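Agap007691-pb (PDB 5C98) is a mosquito serpin of unknown function that may act as an inhibitor of serine proteases. Local coordinates at residues L98-V103 with L138-F143; D132-A137 with I155-V160; R204-H209 with L278-V283. All blocks are in the same frame, centred on the assembly; numbering follows the deposited sequence.

Contact 1: L98-V103 with L138-F143; sequences LSFVLV and LAVNSF
The rings of F100 and F143 form an offset stack, their centroids 4.7 Å apart and their planes inclined by 29°. F100 CD1 lies over one face of the F143 ring, displaced toward its rim, and comes within 3.5 Å of F143 CG. In return F143 CB sits over a face of the F100 ring in a CH-pi contact, 4.1 Å from its centroid. L98 CB meets the F143 ring at its edge, near the ring plane, with 4.2 Å to F143 CE2. The two aromatic side chains slide past each other in opposite directions; with CG anti to the backbone N in both (chi1 -176° in F100, 174° in F143), each reaches across to the other segment.

Beyond the stack, V140 CG2 fits between F100 and L102, 3.8 Å from F100 CE2 and 3.7 Å from L102 CD1, while L102 CD2 rests on the A139 methyl. F172 of the adjoining strand 169-177 also touches L102 and V140. Helix 133-146 matches serpin helix F, which lies over beta-sheet A, the sheet of strands 95-104 and 169-177. No hydrogen bond crosses between the two segments, so ring stacking and apolar packing hold them together.

Contact 2: D132-A137 with I155-V160; sequences DDIPSA and IGEGDV
Apolar contacts gather around A137 and V160, where the first turn of helix 133-146, helix F in serpins, packs on the segment that returns toward strand 169-177 and includes the short, weakly bonded helix 157-160. The A137 methyl lies 4.1 Å from I155 CD1 and equally far from V160 CG2, with E157 CG against it as well. The I155 CG1 branch lies between the backbone N and the carbonyl carbon (chi1 45°), and its CD1 terminus comes up to A137 CA at 3.8 Å. V160 CG2 reaches S136 CB, and V160 also packs on M170 and F172.

Close carbon-oxygen packing follows. The E157 chain is bent at chi2 (90°), bringing its CG within 3.5 Å of D133 O and its OE2 within 3.2 Å of I134 CD1.

No direct hydrogen bond crosses; the polar link is a water that donates to both E157 OE2 (2.7 Å) and I134 O (2.8 Å).

Within each segment, side chains hold the backbone. D132 is the N-cap of helix 133-146, its OD1 accepting a weak bond from I134 N, and D159 OD2 takes the N-H of G156 at 2.9 Å while also pairing with K286.

D133 OD1 and E157 OE2 are 5.8 Å apart; this proximity would probably raise the cost of carrying both negative charges, whereas the water bridge should stabilise the glutamate.

Contact 3: R204-H209 with L278-V283; sequences RVSTMH and LPKFFV
M208, in one of its two conformers, and L278 leave their backbones with different first torsions, CG anti to the carbonyl carbon in M208 (chi1 -57°) and anti to the backbone N in L278 (chi1 -174°), yet the two side chains run side by side and point the same way. In that conformer the methionine bends at chi3, which sets its CE against L278 CD2 at 4.0 Å, and K280 crosses it at about a right angle. The K280 chain, extended as far as CE and bent at chi4, carries the ammonium group away to S330, a hydrogen bond, and E331, a salt bridge.

The backbones pair as antiparallel strands, consistent with neighbouring strands of serpin beta-sheet C. M208 and L278 form a hydrogen-bonded pair in which M208 N donates to L278 O at 2.8 Å and L278 N returns a bond to M208 O at 3.1 Å. T207 and P279 follow as a non-hydrogen-bonded pair, their CA atoms 4.1 Å apart, so no bond of this ladder is lost at the proline. K280 N then donates to S206 O at 3.0 Å. That oxygen also accepts a hydrogen bond from a water, which donates to K280 O as well.

M208 and L278 project from one face of the sheet, T207 and P279 from the other, where P279 packs on F354 and F372. Beyond K280 the two backbones part, and F281 and V283 pair instead with V329 and L327, as the chain runs on beside strand 320-328 in sheet A. S206 O thus has both a main-chain N-H and a water as donors at the last rung of the ladder, so the water prolongs the link between the strands by one carbonyl, that of K280.

Overall arrangement
Contacts 1 and 2 share helix 133-146, their centres 10 Å apart. The helix packs on strand 95-104 through 138-143 and on 155-160 through its first turns; N141 OD1 probably bonds to I155 N, and V140 CB packs on I155 CD1. Their segments alternate along the chain, interlocking the two contacts into one region, helix F over sheet A. Contact 3 comes later in sequence and lies in sheet C, its centre 32 Å from that of contact 1 and its nearest atoms about 14 Å from either contact. Strand 270-287 connects the regions: it pairs with strand 204-219 in contact 3 and with strand 320-328, which reaches strand 95-104 through 169-177, so sheets C and A are continuous through one stretch of chain.

Contact 1: L98-V103 with L138-F143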
# COMPACT_ATOMS: atom_id res chain seq x y z
N LEU A 98 3.55 9.41 0.08
CA LEU A 98 3.28 10.80 -0.25
C LEU A 98 1.81 10.96 -0.60
O LEU A 98 1.30 10.24 -1.47
CB LEU A 98 4.12 11.25 -1.45
CG LEU A 98 5.64 11.31 -1.23
CD1 LEU A 98 6.39 11.29 -2.57
CD2 LEU A 98 5.99 12.54 -0.41
N SER A 99 1.14 11.89 0.06
CA SER A 99 -0.22 12.25 -0.28
C SER A 99 -0.26 13.54 -1.08
O SER A 99 0.63 14.40 -0.99
CB SER A 99 -1.09 12.41 0.96
OG SER A 99 -0.57 13.41 1.82
N PHE A 100 -1.34 13.69 -1.84
CA PHE A 100 -1.50 14.84 -2.72
C PHE A 100 -3.00 15.10 -2.80
O PHE A 100 -3.80 14.15 -2.85
CB PHE A 100 -0.92 14.49 -4.09
CG PHE A 100 -0.94 15.61 -5.07
CD1 PHE A 100 0.01 16.60 -4.99
CD2 PHE A 100 -1.89 15.67 -6.08
CE1 PHE A 100 0.03 17.67 -5.89
CE2 PHE A 100 -1.87 16.72 -7.00
CZ PHE A 100 -0.93 17.73 -6.90
N VAL A 101 -3.37 16.36 -2.78
CA VAL A 101 -4.77 16.75 -2.74
C VAL A 101 -5.04 17.70 -3.89
O VAL A 101 -4.29 18.67 -4.08
CB VAL A 101 -5.12 17.43 -1.40
CG1 VAL A 101 -6.58 17.77 -1.32
CG2 VAL A 101 -4.70 16.56 -0.23
N LEU A 102 -6.11 17.44 -4.64
CA LEU A 102 -6.64 18.40 -5.59
C LEU A 102 -7.87 19.08 -5.00
O LEU A 102 -8.73 18.42 -4.43
CB LEU A 102 -7.06 17.74 -6.90
CG LEU A 102 -5.98 17.11 -7.76
CD1 LEU A 102 -6.62 16.41 -8.95
CD2 LEU A 102 -5.01 18.18 -8.23
N VAL A 103 -7.94 20.39 -5.16
CA VAL A 103 -9.12 21.17 -4.80
C VAL A 103 -9.52 22.01 -6.00
O VAL A 103 -8.67 22.47 -6.78
CB VAL A 103 -8.90 22.07 -3.56
CG1 VAL A 103 -8.72 21.24 -2.30
CG2 VAL A 103 -7.73 23.02 -3.77
N LEU A 138 -2.62 16.03 -14.98
CA LEU A 138 -1.22 16.42 -15.11
C LEU A 138 -0.65 16.88 -13.77
O LEU A 138 0.51 16.60 -13.46
CB LEU A 138 -1.08 17.52 -16.16
CG LEU A 138 0.38 17.91 -16.44
CD1 LEU A 138 1.17 16.73 -16.96
CD2 LEU A 138 0.44 19.07 -17.43
N ALA A 139 -1.45 17.58 -12.97
CA ALA A 139 -0.94 18.01 -11.67
C ALA A 139 -0.55 16.82 -10.82
O ALA A 139 0.51 16.81 -10.18
CB ALA A 139 -2.00 18.86 -10.96
N VAL A 140 -1.39 15.78 -10.81
CA VAL A 140 -1.09 14.59 -10.02
C VAL A 140 0.14 13.88 -10.58
O VAL A 140 1.08 13.54 -9.85
CB VAL A 140 -2.30 13.64 -10.00
CG1 VAL A 140 -1.98 12.38 -9.18
CG2 VAL A 140 -3.53 14.37 -9.44
N ASN A 141 0.13 13.61 -11.88
CA ASN A 141 1.20 12.82 -12.47
C ASN A 141 2.54 13.53 -12.36
O ASN A 141 3.56 12.88 -12.09
CB ASN A 141 0.88 12.47 -13.92
CG ASN A 141 -0.24 11.47 -14.03
OD1 ASN A 141 -0.42 10.63 -13.15
ND2 ASN A 141 -1.02 11.58 -15.10
N SER A 142 2.56 14.86 -12.54
CA SER A 142 3.82 15.59 -12.43
C SER A 142 4.34 15.59 -11.00
O SER A 142 5.56 15.49 -10.79
CB SER A 142 3.69 17.00 -13.01
OG SER A 142 2.82 17.82 -12.26
N PHE A 143 3.45 15.68 -10.01
CA PHE A 143 3.90 15.64 -8.62
C PHE A 143 4.62 14.33 -8.33
O PHE A 143 5.72 14.33 -7.76
CB PHE A 143 2.72 15.81 -7.66
CG PHE A 143 3.09 15.63 -6.22
CD1 PHE A 143 3.66 16.67 -5.51
CD2 PHE A 143 2.85 14.43 -5.58
CE1 PHE A 143 3.99 16.52 -4.19
CE2 PHE A 143 3.19 14.28 -4.26
CZ PHE A 143 3.77 15.32 -3.57

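Contact 2: D132-A137 with I155-V160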
# COMPACT_ATOMS: atom_id res chain seq x y z
N ASP A 132 -11.86 20.13 -15.76
CA ASP A 132 -11.01 19.80 -16.90
C ASP A 132 -10.07 18.67 -16.52
O ASP A 132 -9.12 18.87 -15.75
CB ASP A 132 -10.22 21.04 -17.34
CG ASP A 132 -9.56 20.85 -18.70
OD1 ASP A 132 -9.55 19.71 -19.23
OD2 ASP A 132 -9.01 21.84 -19.23
N ASP A 133 -10.32 17.47 -17.05
CA ASP A 133 -9.53 16.33 -16.63
C ASP A 133 -8.06 16.41 -17.05
O ASP A 133 -7.23 15.75 -16.42
CB ASP A 133 -10.17 15.00 -17.06
CG ASP A 133 -10.39 14.91 -18.56
OD1 ASP A 133 -9.94 15.80 -19.30
OD2 ASP A 133 -11.03 13.93 -18.98
N ILE A 134 -7.71 17.21 -18.06
CA ILE A 134 -6.34 17.18 -18.58
C ILE A 134 -5.38 17.85 -17.59
O ILE A 134 -4.39 17.22 -17.18
CB ILE A 134 -6.27 17.82 -19.98
CG1 ILE A 134 -7.09 16.98 -20.99
CG2 ILE A 134 -4.82 17.96 -20.45
CD1 ILE A 134 -6.46 15.66 -21.37
N PRO A 135 -5.62 19.09 -17.18
CA PRO A 135 -4.72 19.69 -16.19
C PRO A 135 -4.82 19.04 -14.84
O PRO A 135 -3.83 19.00 -14.09
CB PRO A 135 -5.17 21.16 -16.13
CG PRO A 135 -6.58 21.14 -16.65
CD PRO A 135 -6.59 20.07 -17.71
N SER A 136 -5.99 18.52 -14.49
CA SER A 136 -6.16 17.86 -13.21
C SER A 136 -5.27 16.62 -13.12
O SER A 136 -4.53 16.43 -12.14
CB SER A 136 -7.63 17.50 -13.02
OG SER A 136 -8.44 18.65 -12.89
N ALA A 137 -5.28 15.78 -14.15
CA ALA A 137 -4.42 14.60 -14.14
C ALA A 137 -2.95 14.98 -14.22
O ALA A 137 -2.10 14.34 -13.58
CB ALA A 137 -4.82 13.65 -15.27
N ILE A 155 -2.01 8.35 -12.55
CA ILE A 155 -3.44 8.27 -12.84
C ILE A 155 -3.63 8.58 -14.32
O ILE A 155 -2.75 9.13 -14.98
CB ILE A 155 -4.37 9.21 -12.03
CG1 ILE A 155 -3.80 10.63 -11.96
CG2 ILE A 155 -4.69 8.64 -10.63
CD1 ILE A 155 -4.86 11.68 -11.70
N GLY A 156 -4.80 8.19 -14.82
CA GLY A 156 -5.28 8.63 -16.11
C GLY A 156 -6.33 9.72 -15.95
O GLY A 156 -6.85 9.97 -14.86
N GLU A 157 -6.63 10.38 -17.06
CA GLU A 157 -7.64 11.43 -17.02
C GLU A 157 -8.98 10.91 -16.53
O GLU A 157 -9.73 11.64 -15.86
CB GLU A 157 -7.77 12.07 -18.40
CG GLU A 157 -6.72 13.12 -18.68
CD GLU A 157 -5.45 12.58 -19.32
OE1 GLU A 157 -5.23 11.35 -19.31
OE2 GLU A 157 -4.68 13.40 -19.87
N GLY A 158 -9.30 9.65 -16.84
CA GLY A 158 -10.56 9.09 -16.39
C GLY A 158 -10.70 9.04 -14.88
O GLY A 158 -11.82 9.05 -14.36
N ASP A 159 -9.58 8.98 -14.15
CA ASP A 159 -9.65 8.85 -12.70
C ASP A 159 -10.08 10.14 -12.04
O ASP A 159 -10.54 10.12 -10.89
CB ASP A 159 -8.29 8.41 -12.15
CG ASP A 159 -7.87 7.04 -12.62
OD1 ASP A 159 -8.68 6.10 -12.46
OD2 ASP A 159 -6.76 6.89 -13.17
N VAL A 160 -9.92 11.28 -12.71
CA VAL A 160 -10.29 12.58 -12.14
C VAL A 160 -11.46 13.21 -12.86
O VAL A 160 -11.92 14.28 -12.45
CB VAL A 160 -9.10 13.55 -12.10
CG1 VAL A 160 -8.02 13.06 -11.14
CG2 VAL A 160 -8.54 13.78 -13.51
O HOH W 1 -3.12 15.10 -18.41

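Contact 3: R204-H209 with L278-V283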
# COMPACT_ATOMS: atom_id res chain seq x y z
N ARG A 204 7.50 -19.02 -18.62
CA ARG A 204 8.82 -18.91 -18.01
C ARG A 204 9.23 -17.44 -17.89
O ARG A 204 9.06 -16.66 -18.83
CB ARG A 204 9.85 -19.69 -18.83
CG ARG A 204 9.44 -21.13 -18.97
CD ARG A 204 10.44 -21.99 -19.76
NE ARG A 204 11.61 -22.33 -18.96
CZ ARG A 204 11.66 -23.35 -18.10
NH1 ARG A 204 10.60 -24.13 -17.91
NH2 ARG A 204 12.76 -23.57 -17.40
N VAL A 205 9.80 -17.09 -16.74
CA VAL A 205 10.24 -15.73 -16.46
C VAL A 205 11.57 -15.77 -15.71
O VAL A 205 11.94 -16.77 -15.08
CB VAL A 205 9.22 -14.93 -15.65
CG1 VAL A 205 7.95 -14.71 -16.46
CG2 VAL A 205 8.92 -15.63 -14.33
N SER A 206 12.27 -14.65 -15.76
CA SER A 206 13.53 -14.51 -15.04
C SER A 206 13.32 -14.81 -13.57
O SER A 206 12.50 -14.16 -12.90
CB SER A 206 14.05 -13.09 -15.22
OG SER A 206 15.38 -12.97 -14.75
N THR A 207 14.07 -15.80 -13.05
CA THR A 207 13.90 -16.29 -11.70
C THR A 207 15.25 -16.28 -11.00
O THR A 207 16.22 -16.83 -11.51
CB THR A 207 13.32 -17.70 -11.72
OG1 THR A 207 12.00 -17.67 -12.29
CG2 THR A 207 13.23 -18.30 -10.33
N MET A 208 15.30 -15.61 -9.86
CA MET A 208 16.52 -15.46 -9.08
C MET A 208 16.71 -16.67 -8.18
O MET A 208 15.75 -17.32 -7.77
CB MET A 208 16.43 -14.22 -8.20
CG MET A 208 16.20 -12.93 -8.95
SD MET A 208 16.40 -11.46 -7.91
CE MET A 208 15.04 -11.69 -6.77
N HIS A 209 17.97 -16.98 -7.86
CA HIS A 209 18.30 -18.15 -7.06
C HIS A 209 19.49 -17.83 -6.18
O HIS A 209 20.50 -17.31 -6.68
CB HIS A 209 18.71 -19.30 -7.98
CG HIS A 209 18.91 -20.62 -7.29
ND1 HIS A 209 19.44 -21.72 -7.94
CD2 HIS A 209 18.62 -21.02 -6.03
CE1 HIS A 209 19.48 -22.74 -7.10
NE2 HIS A 209 18.99 -22.35 -5.94
N LEU A 278 12.97 -17.03 -6.45
CA LEU A 278 11.93 -16.00 -6.45
C LEU A 278 11.97 -15.37 -7.84
O LEU A 278 13.07 -15.07 -8.33
CB LEU A 278 12.29 -14.93 -5.40
CG LEU A 278 11.33 -13.79 -5.07
CD1 LEU A 278 10.17 -14.30 -4.23
CD2 LEU A 278 12.05 -12.69 -4.30
N PRO A 279 10.84 -15.12 -8.50
CA PRO A 279 10.91 -14.33 -9.74
C PRO A 279 11.49 -12.95 -9.49
O PRO A 279 11.30 -12.35 -8.42
CB PRO A 279 9.45 -14.25 -10.20
CG PRO A 279 8.66 -14.51 -8.99
CD PRO A 279 9.45 -15.42 -8.12
N LYS A 280 12.24 -12.45 -10.47
CA LYS A 280 12.66 -11.05 -10.47
C LYS A 280 11.43 -10.25 -10.87
O LYS A 280 11.12 -10.14 -12.06
CB LYS A 280 13.82 -10.84 -11.45
CG LYS A 280 14.45 -9.48 -11.36
CD LYS A 280 15.52 -9.30 -12.42
CE LYS A 280 15.91 -7.84 -12.54
NZ LYS A 280 17.05 -7.48 -11.66
N PHE A 281 10.70 -9.71 -9.90
CA PHE A 281 9.37 -9.20 -10.17
C PHE A 281 9.23 -7.78 -9.65
O PHE A 281 10.02 -7.29 -8.84
CB PHE A 281 8.24 -10.08 -9.54
CG PHE A 281 8.04 -9.89 -8.05
CD1 PHE A 281 8.84 -10.53 -7.12
CD2 PHE A 281 7.03 -9.06 -7.57
CE1 PHE A 281 8.67 -10.36 -5.77
CE2 PHE A 281 6.84 -8.89 -6.19
CZ PHE A 281 7.66 -9.52 -5.29
N PHE A 282 8.20 -7.12 -10.16
CA PHE A 282 7.73 -5.89 -9.57
C PHE A 282 6.21 -5.94 -9.58
O PHE A 282 5.59 -6.73 -10.30
CB PHE A 282 8.23 -4.67 -10.34
CG PHE A 282 7.53 -4.47 -11.64
CD1 PHE A 282 7.90 -5.18 -12.76
CD2 PHE A 282 6.48 -3.56 -11.72
CE1 PHE A 282 7.25 -4.98 -13.96
CE2 PHE A 282 5.82 -3.36 -12.90
CZ PHE A 282 6.20 -4.08 -14.03
N VAL A 283 5.63 -5.07 -8.76
CA VAL A 283 4.20 -4.80 -8.77
C VAL A 283 4.06 -3.30 -8.74
O VAL A 283 4.67 -2.64 -7.90
CB VAL A 283 3.46 -5.46 -7.59
CG1 VAL A 283 1.99 -5.07 -7.55
CG2 VAL A 283 3.56 -6.96 -7.69
O HOH W 2 10.75 -12.08 -13.84